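Local atomic coordinates of 2-oxo-1,2-dihydroquinoline 8-monooxygenase, oxygenase component (Pseudomonas putida, PDB entry 1Z02), a protein that probably hydroxylates 2-oxo-1,2-dihydroquinoline at position 8 as a trimeric monooxygenase, using a Rieske [2Fe-2S] cluster and a non-haem iron. Residues Tyr107-Leu119 / Ile122-Val136. Residues are numbered along the deposited sequence; the frame is centred on the assembly and turned at random.
Sequences YHGFTFDLETGKL and IVANPEDKLIGTTGV. With FES (Fe2/s2 (inorganic) cluster), chain H.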
ATOM      1  N   TYR A 107     -14.518  22.600  10.227  1.00  9.85           N
ATOM      2  CA  TYR A 107     -14.575  23.071   8.856  1.00 11.86           C
ATOM      3  C   TYR A 107     -15.625  24.172   8.714  1.00 12.92           C
ATOM      4  O   TYR A 107     -15.270  25.340   8.602  1.00 12.97           O
ATOM      5  CB  TYR A 107     -14.864  21.920   7.888  1.00 11.23           C
ATOM      6  CG  TYR A 107     -14.556  22.250   6.440  1.00 14.88           C
ATOM      7  CD1 TYR A 107     -14.760  21.314   5.430  1.00 17.37           C
ATOM      8  CD2 TYR A 107     -14.078  23.506   6.079  1.00 13.52           C
ATOM      9  CE1 TYR A 107     -14.500  21.624   4.098  1.00 17.15           C
ATOM     10  CE2 TYR A 107     -13.818  23.822   4.759  1.00 14.53           C
ATOM     11  CZ  TYR A 107     -14.031  22.885   3.774  1.00 15.70           C
ATOM     12  OH  TYR A 107     -13.795  23.227   2.459  1.00 19.22           O
ATOM     13  N   HIS A 108     -16.908  23.815   8.733  1.00 15.11           N
ATOM     14  CA  HIS A 108     -17.964  24.818   8.586  1.00 15.04           C
ATOM     15  C   HIS A 108     -18.743  25.085   9.868  1.00 16.28           C
ATOM     16  O   HIS A 108     -19.690  25.868   9.868  1.00 19.96           O
ATOM     17  CB  HIS A 108     -18.947  24.410   7.491  1.00 14.73           C
ATOM     18  CG  HIS A 108     -18.314  24.197   6.154  1.00 13.61           C
ATOM     19  ND1 HIS A 108     -17.926  22.955   5.699  1.00 13.49           N
ATOM     20  CD2 HIS A 108     -17.990  25.072   5.175  1.00 13.89           C
ATOM     21  CE1 HIS A 108     -17.392  23.074   4.498  1.00 13.20           C
ATOM     22  NE2 HIS A 108     -17.417  24.350   4.157  1.00 14.04           N
ATOM     23  N   GLY A 109     -18.379  24.414  10.951  1.00 13.16           N
ATOM     24  CA  GLY A 109     -19.057  24.670  12.205  1.00 13.44           C
ATOM     25  C   GLY A 109     -20.309  23.905  12.580  1.00 13.16           C
ATOM     26  O   GLY A 109     -21.043  24.358  13.471  1.00 12.35           O
ATOM     27  N   PHE A 110     -20.580  22.786  11.912  1.00  8.99           N
ATOM     28  CA  PHE A 110     -21.739  21.981  12.277  1.00 10.14           C
ATOM     29  C   PHE A 110     -21.458  21.678  13.744  1.00 10.39           C
ATOM     30  O   PHE A 110     -20.357  21.256  14.094  1.00  8.72           O
ATOM     31  CB  PHE A 110     -21.788  20.688  11.462  1.00  8.61           C
ATOM     32  CG  PHE A 110     -22.677  20.765  10.240  1.00  7.78           C
ATOM     33  CD1 PHE A 110     -22.564  21.824   9.338  1.00  6.77           C
ATOM     34  CD2 PHE A 110     -23.619  19.759   9.989  1.00  6.17           C
ATOM     35  CE1 PHE A 110     -23.384  21.886   8.193  1.00  6.70           C
ATOM     36  CE2 PHE A 110     -24.438  19.803   8.859  1.00  6.81           C
ATOM     37  CZ  PHE A 110     -24.324  20.869   7.954  1.00  7.01           C
ATOM     38  N   THR A 111     -22.438  21.918  14.606  1.00 11.33           N
ATOM     39  CA  THR A 111     -22.235  21.712  16.037  1.00 10.94           C
ATOM     40  C   THR A 111     -23.173  20.674  16.631  1.00 11.71           C
ATOM     41  O   THR A 111     -24.380  20.676  16.362  1.00 12.92           O
ATOM     42  CB  THR A 111     -22.389  23.048  16.788  1.00 11.10           C
ATOM     43  OG1 THR A 111     -21.528  24.029  16.192  1.00 10.93           O
ATOM     44  CG2 THR A 111     -22.011  22.884  18.237  1.00  9.37           C
ATOM     45  N   PHE A 112     -22.613  19.790  17.452  1.00  8.81           N
ATOM     46  CA  PHE A 112     -23.406  18.719  18.040  1.00 10.18           C
ATOM     47  C   PHE A 112     -23.427  18.712  19.560  1.00 10.37           C
ATOM     48  O   PHE A 112     -22.449  19.083  20.214  1.00 10.91           O
ATOM     49  CB  PHE A 112     -22.907  17.362  17.526  1.00  9.09           C
ATOM     50  CG  PHE A 112     -22.717  17.326  16.042  1.00 10.21           C
ATOM     51  CD1 PHE A 112     -21.496  17.667  15.479  1.00 10.67           C
ATOM     52  CD2 PHE A 112     -23.774  17.008  15.201  1.00  7.35           C
ATOM     53  CE1 PHE A 112     -21.329  17.698  14.096  1.00 10.21           C
ATOM     54  CE2 PHE A 112     -23.621  17.035  13.819  1.00 10.61           C
ATOM     55  CZ  PHE A 112     -22.395  17.381  13.264  1.00  8.84           C
ATOM     56  N   ASP A 113     -24.561  18.290  20.109  1.00 11.18           N
ATOM     57  CA  ASP A 113     -24.740  18.211  21.551  1.00 12.30           C
ATOM     58  C   ASP A 113     -24.027  16.963  22.062  1.00 11.55           C
ATOM     59  O   ASP A 113     -24.263  15.864  21.571  1.00 11.49           O
ATOM     60  CB  ASP A 113     -26.224  18.137  21.885  1.00 13.48           C
ATOM     61  CG  ASP A 113     -26.472  18.166  23.364  1.00 15.33           C
ATOM     62  OD1 ASP A 113     -25.976  19.039  24.037  1.00 19.64           O
ATOM     63  OD2 ASP A 113     -27.159  17.320  23.897  1.00 21.64           O
ATOM     64  N   LEU A 114     -23.145  17.141  23.039  1.00 11.88           N
ATOM     65  CA  LEU A 114     -22.385  16.026  23.588  1.00 12.83           C
ATOM     66  C   LEU A 114     -23.247  14.907  24.145  1.00 15.89           C
ATOM     67  O   LEU A 114     -22.883  13.738  24.059  1.00 15.23           O
ATOM     68  CB  LEU A 114     -21.449  16.517  24.688  1.00 12.35           C
ATOM     69  CG  LEU A 114     -20.270  17.378  24.231  1.00  9.78           C
ATOM     70  CD1 LEU A 114     -19.514  17.875  25.455  1.00  9.97           C
ATOM     71  CD2 LEU A 114     -19.355  16.569  23.333  1.00  9.45           C
ATOM     72  N   GLU A 115     -24.391  15.258  24.713  1.00 16.73           N
ATOM     73  CA  GLU A 115     -25.275  14.268  25.307  1.00 19.84           C
ATOM     74  C   GLU A 115     -26.127  13.467  24.340  1.00 18.02           C
ATOM     75  O   GLU A 115     -26.168  12.248  24.409  1.00 19.22           O
ATOM     76  CB  GLU A 115     -26.222  14.943  26.293  1.00 23.56           C
ATOM     77  CG  GLU A 115     -27.181  13.972  26.937  1.00 29.46           C
ATOM     78  CD  GLU A 115     -26.763  13.643  28.335  1.00 33.33           C
ATOM     79  OE1 GLU A 115     -26.726  14.575  29.156  1.00 37.66           O
ATOM     80  OE2 GLU A 115     -26.462  12.469  28.620  1.00 36.40           O
ATOM     81  N   THR A 116     -26.829  14.165  23.457  1.00 16.63           N
ATOM     82  CA  THR A 116     -27.735  13.520  22.526  1.00 14.61           C
ATOM     83  C   THR A 116     -27.187  13.362  21.127  1.00 14.55           C
ATOM     84  O   THR A 116     -27.715  12.578  20.347  1.00 15.55           O
ATOM     85  CB  THR A 116     -29.058  14.313  22.432  1.00 15.17           C
ATOM     86  OG1 THR A 116     -28.814  15.611  21.859  1.00 11.91           O
ATOM     87  CG2 THR A 116     -29.656  14.489  23.817  1.00 14.69           C
ATOM     88  N   GLY A 117     -26.158  14.140  20.805  1.00 13.55           N
ATOM     89  CA  GLY A 117     -25.553  14.078  19.490  1.00 10.54           C
ATOM     90  C   GLY A 117     -26.297  14.905  18.459  1.00 12.51           C
ATOM     91  O   GLY A 117     -25.853  15.013  17.315  1.00 12.50           O
ATOM     92  N   LYS A 118     -27.420  15.498  18.855  1.00 11.58           N
ATOM     93  CA  LYS A 118     -28.225  16.309  17.941  1.00 11.81           C
ATOM     94  C   LYS A 118     -27.487  17.514  17.363  1.00 11.66           C
ATOM     95  O   LYS A 118     -26.651  18.131  18.029  1.00 13.33           O
ATOM     96  CB  LYS A 118     -29.497  16.808  18.638  1.00 12.86           C
ATOM     97  CG  LYS A 118     -30.428  17.594  17.706  1.00 16.31           C
ATOM     98  CD  LYS A 118     -31.654  18.132  18.421  1.00 17.90           C
ATOM     99  CE  LYS A 118     -31.311  19.287  19.342  1.00 18.95           C
ATOM    100  NZ  LYS A 118     -32.541  19.893  19.954  1.00 17.86           N
ATOM    101  N   LEU A 119     -27.810  17.842  16.113  1.00 12.07           N
ATOM    102  CA  LEU A 119     -27.232  19.000  15.436  1.00 11.33           C
ATOM    103  C   LEU A 119     -27.947  20.195  16.050  1.00 11.93           C
ATOM    104  O   LEU A 119     -29.109  20.467  15.728  1.00 13.19           O
ATOM    105  CB  LEU A 119     -27.512  18.935  13.928  1.00 10.85           C
ATOM    106  CG  LEU A 119     -27.022  20.117  13.079  1.00  9.75           C
ATOM    107  CD1 LEU A 119     -25.524  20.261  13.232  1.00 10.54           C
ATOM    108  CD2 LEU A 119     -27.394  19.901  11.612  1.00  9.30           C
ATOM    109  N   ILE A 122     -25.299  25.502  13.351  1.00 10.10           N
ATOM    110  CA  ILE A 122     -24.199  25.511  12.384  1.00 10.93           C
ATOM    111  C   ILE A 122     -23.604  26.918  12.496  1.00 10.62           C
ATOM    112  O   ILE A 122     -24.258  27.902  12.152  1.00  9.43           O
ATOM    113  CB  ILE A 122     -24.686  25.279  10.927  1.00  9.99           C
ATOM    114  CG1 ILE A 122     -25.370  23.917  10.806  1.00 10.30           C
ATOM    115  CG2 ILE A 122     -23.499  25.321   9.965  1.00 10.58           C
ATOM    116  CD1 ILE A 122     -26.084  23.717   9.507  1.00 11.07           C
ATOM    117  N   VAL A 123     -22.371  27.016  12.979  1.00 11.34           N
ATOM    118  CA  VAL A 123     -21.738  28.320  13.145  1.00 14.72           C
ATOM    119  C   VAL A 123     -21.940  29.244  11.945  1.00 16.74           C
ATOM    120  O   VAL A 123     -22.264  30.416  12.098  1.00 19.49           O
ATOM    121  CB  VAL A 123     -20.220  28.176  13.419  1.00 14.33           C
ATOM    122  CG1 VAL A 123     -19.578  29.542  13.499  1.00 14.80           C
ATOM    123  CG2 VAL A 123     -19.991  27.437  14.735  1.00 14.22           C
ATOM    124  N   ALA A 124     -21.765  28.715  10.745  1.00 21.08           N
ATOM    125  CA  ALA A 124     -21.906  29.532   9.544  1.00 23.80           C
ATOM    126  C   ALA A 124     -23.329  29.702   9.017  1.00 23.66           C
ATOM    127  O   ALA A 124     -23.535  30.403   8.021  1.00 24.50           O
ATOM    128  CB  ALA A 124     -21.018  28.961   8.436  1.00 25.57           C
ATOM    129  N   ASN A 125     -24.306  29.089   9.684  1.00 22.34           N
ATOM    130  CA  ASN A 125     -25.696  29.151   9.226  1.00 20.20           C
ATOM    131  C   ASN A 125     -26.637  28.763  10.368  1.00 18.96           C
ATOM    132  O   ASN A 125     -27.234  27.688  10.351  1.00 19.02           O
ATOM    133  CB  ASN A 125     -25.859  28.167   8.066  1.00 22.20           C
ATOM    134  CG  ASN A 125     -27.029  28.491   7.158  1.00 23.46           C
ATOM    135  OD1 ASN A 125     -27.868  29.339   7.462  1.00 21.53           O
ATOM    136  ND2 ASN A 125     -27.090  27.795   6.021  1.00 26.81           N
ATOM    137  N   PRO A 126     -26.791  29.641  11.373  1.00 16.19           N
ATOM    138  CA  PRO A 126     -27.663  29.368  12.521  1.00 14.55           C
ATOM    139  C   PRO A 126     -29.160  29.176  12.259  1.00 12.82           C
ATOM    140  O   PRO A 126     -29.881  28.711  13.143  1.00 11.41           O
ATOM    141  CB  PRO A 126     -27.382  30.544  13.460  1.00 16.44           C
ATOM    142  CG  PRO A 126     -26.997  31.644  12.530  1.00 18.47           C
ATOM    143  CD  PRO A 126     -26.129  30.951  11.511  1.00 16.08           C
ATOM    144  N   GLU A 127     -29.631  29.519  11.064  1.00 11.64           N
ATOM    145  CA  GLU A 127     -31.047  29.357  10.760  1.00 13.55           C
ATOM    146  C   GLU A 127     -31.359  28.357   9.648  1.00 13.77           C
ATOM    147  O   GLU A 127     -32.466  28.347   9.112  1.00 13.62           O
ATOM    148  CB  GLU A 127     -31.675  30.716  10.431  1.00 14.98           C
ATOM    149  CG  GLU A 127     -31.690  31.650  11.633  1.00 15.12           C
ATOM    150  CD  GLU A 127     -32.505  32.914  11.409  1.00 15.23           C
ATOM    151  OE1 GLU A 127     -32.981  33.493  12.408  1.00 15.18           O
ATOM    152  OE2 GLU A 127     -32.672  33.340  10.246  1.00 17.49           O
ATOM    153  N   ASP A 128     -30.398  27.502   9.313  1.00 12.84           N
ATOM    154  CA  ASP A 128     -30.623  26.513   8.270  1.00 13.12           C
ATOM    155  C   ASP A 128     -31.670  25.493   8.720  1.00 13.99           C
ATOM    156  O   ASP A 128     -31.685  25.083   9.873  1.00 14.11           O
ATOM    157  CB  ASP A 128     -29.326  25.785   7.932  1.00 13.33           C
ATOM    158  CG  ASP A 128     -29.397  25.089   6.599  1.00 10.83           C
ATOM    159  OD1 ASP A 128     -29.175  25.771   5.576  1.00 11.00           O
ATOM    160  OD2 ASP A 128     -29.690  23.875   6.571  1.00 11.12           O
ATOM    161  N   LYS A 129     -32.531  25.077   7.800  1.00 15.86           N
ATOM    162  CA  LYS A 129     -33.588  24.120   8.113  1.00 17.45           C
ATOM    163  C   LYS A 129     -33.083  22.749   8.576  1.00 16.11           C
ATOM    164  O   LYS A 129     -33.819  21.999   9.216  1.00 14.68           O
ATOM    165  CB  LYS A 129     -34.504  23.928   6.898  1.00 21.42           C
ATOM    166  CG  LYS A 129     -33.833  23.248   5.710  1.00 27.07           C
ATOM    167  CD  LYS A 129     -34.852  22.493   4.858  1.00 31.82           C
ATOM    168  CE  LYS A 129     -35.399  23.310   3.709  1.00 34.89           C
ATOM    169  NZ  LYS A 129     -34.468  23.401   2.556  1.00 35.11           N
ATOM    170  N   LEU A 130     -31.837  22.417   8.260  1.00 14.18           N
ATOM    171  CA  LEU A 130     -31.302  21.116   8.642  1.00 12.81           C
ATOM    172  C   LEU A 130     -31.125  21.000  10.142  1.00 13.17           C
ATOM    173  O   LEU A 130     -31.280  19.924  10.711  1.00 13.44           O
ATOM    174  CB  LEU A 130     -29.958  20.858   7.947  1.00 11.26           C
ATOM    175  CG  LEU A 130     -29.380  19.455   8.167  1.00  8.65           C
ATOM    176  CD1 LEU A 130     -30.239  18.427   7.454  1.00  8.54           C
ATOM    177  CD2 LEU A 130     -27.964  19.402   7.662  1.00  6.27           C
ATOM    178  N   ILE A 131     -30.811  22.120  10.781  1.00 12.88           N
ATOM    179  CA  ILE A 131     -30.586  22.151  12.221  1.00 11.61           C
ATOM    180  C   ILE A 131     -31.719  21.507  13.022  1.00 12.27           C
ATOM    181  O   ILE A 131     -32.895  21.802  12.807  1.00 10.76           O
ATOM    182  CB  ILE A 131     -30.364  23.606  12.704  1.00 12.03           C
ATOM    183  CG1 ILE A 131     -29.123  24.190  12.014  1.00 11.23           C
ATOM    184  CG2 ILE A 131     -30.207  23.637  14.228  1.00 12.22           C
ATOM    185  CD1 ILE A 131     -28.890  25.661  12.300  1.00 12.50           C
ATOM    186  N   GLY A 132     -31.347  20.616  13.939  1.00 11.50           N
ATOM    187  CA  GLY A 132     -32.321  19.924  14.768  1.00 12.06           C
ATOM    188  C   GLY A 132     -33.012  18.724  14.135  1.00 12.53           C
ATOM    189  O   GLY A 132     -33.651  17.943  14.848  1.00 14.40           O
ATOM    190  N   THR A 133     -32.883  18.557  12.818  1.00 12.18           N
ATOM    191  CA  THR A 133     -33.535  17.444  12.125  1.00 12.53           C
ATOM    192  C   THR A 133     -32.707  16.160  12.093  1.00 13.34           C
ATOM    193  O   THR A 133     -33.166  15.137  11.590  1.00 12.69           O
ATOM    194  CB  THR A 133     -33.917  17.816  10.670  1.00 12.47           C
ATOM    195  OG1 THR A 133     -32.746  17.855   9.848  1.00 10.55           O
ATOM    196  CG2 THR A 133     -34.588  19.182  10.635  1.00 14.12           C
ATOM    197  N   THR A 134     -31.499  16.216  12.646  1.00 11.89           N
ATOM    198  CA  THR A 134     -30.626  15.052  12.688  1.00 12.32           C
ATOM    199  C   THR A 134     -29.462  15.277  13.664  1.00 11.63           C
ATOM    200  O   THR A 134     -29.406  16.285  14.373  1.00 11.30           O
ATOM    201  CB  THR A 134     -30.077  14.720  11.264  1.00 13.37           C
ATOM    202  OG1 THR A 134     -29.292  13.523  11.311  1.00 14.98           O
ATOM    203  CG2 THR A 134     -29.227  15.869  10.728  1.00 14.79           C
ATOM    204  N   GLY A 135     -28.542  14.324  13.703  1.00 11.43           N
ATOM    205  CA  GLY A 135     -27.395  14.434  14.584  1.00 10.31           C
ATOM    206  C   GLY A 135     -26.483  13.238  14.395  1.00 10.83           C
ATOM    207  O   GLY A 135     -26.728  12.391  13.526  1.00 10.54           O
ATOM    208  N   VAL A 136     -25.421  13.163  15.189  1.00  9.71           N
ATOM    209  CA  VAL A 136     -24.489  12.042  15.098  1.00 10.63           C
ATOM    210  C   VAL A 136     -24.757  11.034  16.203  1.00 12.43           C
ATOM    211  O   VAL A 136     -25.372  11.356  17.221  1.00 12.48           O
ATOM    212  CB  VAL A 136     -23.019  12.500  15.195  1.00 10.29           C
ATOM    213  CG1 VAL A 136     -22.655  13.346  13.986  1.00 10.82           C
ATOM    214  CG2 VAL A 136     -22.797  13.288  16.474  1.00  6.69           C
TER
HETATM  215 FE1  FES H 500     -18.750  21.127   7.011  1.00 12.86          FE
HETATM  216 FE2  FES H 500     -18.138  19.594   9.070  1.00 10.32          FE
HETATM  217  S1  FES H 500     -19.220  21.465   9.108  1.00 12.58           S
HETATM  218  S2  FES H 500     -17.538  19.221   6.981  1.00 15.27           S
HETATM  219  O   HOH W   1     -28.083  11.599  17.803  1.00 29.79           O
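Ile122 lies alongside Phe110, the two side chains pointing the same way, and lays its CD1 over one face of the ring, 3.9 Å from the centroid and displaced toward the rim. The side chain of Leu130 crosses that of Phe110 at about a right angle, its CD2 3.7 Å from Phe110 CE2. Phe110 CD1 lies 3.4 Å from sulfur S1 of the cluster, while His108 binds the iron FE1 through ND1; His86 is the second histidine on that iron, and His108 NE2 is hydrogen-bonded to Asp218 OD1 of the second subunit. This is the cluster-binding end of the Rieske domain, where strand 110-113 pairs antiparallel with strand 119-122. Gly109 O is gripped on opposite faces of its carbonyl plane, by Thr111 OG1 and by Val123 N (3.0 Å). Farther along, Val136 crosses Phe112 at about a right angle and sets CG1 over the ring face, 4.1 Å from the centroid. A chi1 of 177° turns the Leu119 side chain away from its own backbone N and brings CD2 to 4.0 Å from Leu130 CG. Its backbone is held by two hydrogen bonds, Leu119 N to Thr134 O (2.8 Å) and Gly132 N to Leu119 O (2.9 Å), the second bent to 133° at the hydrogen.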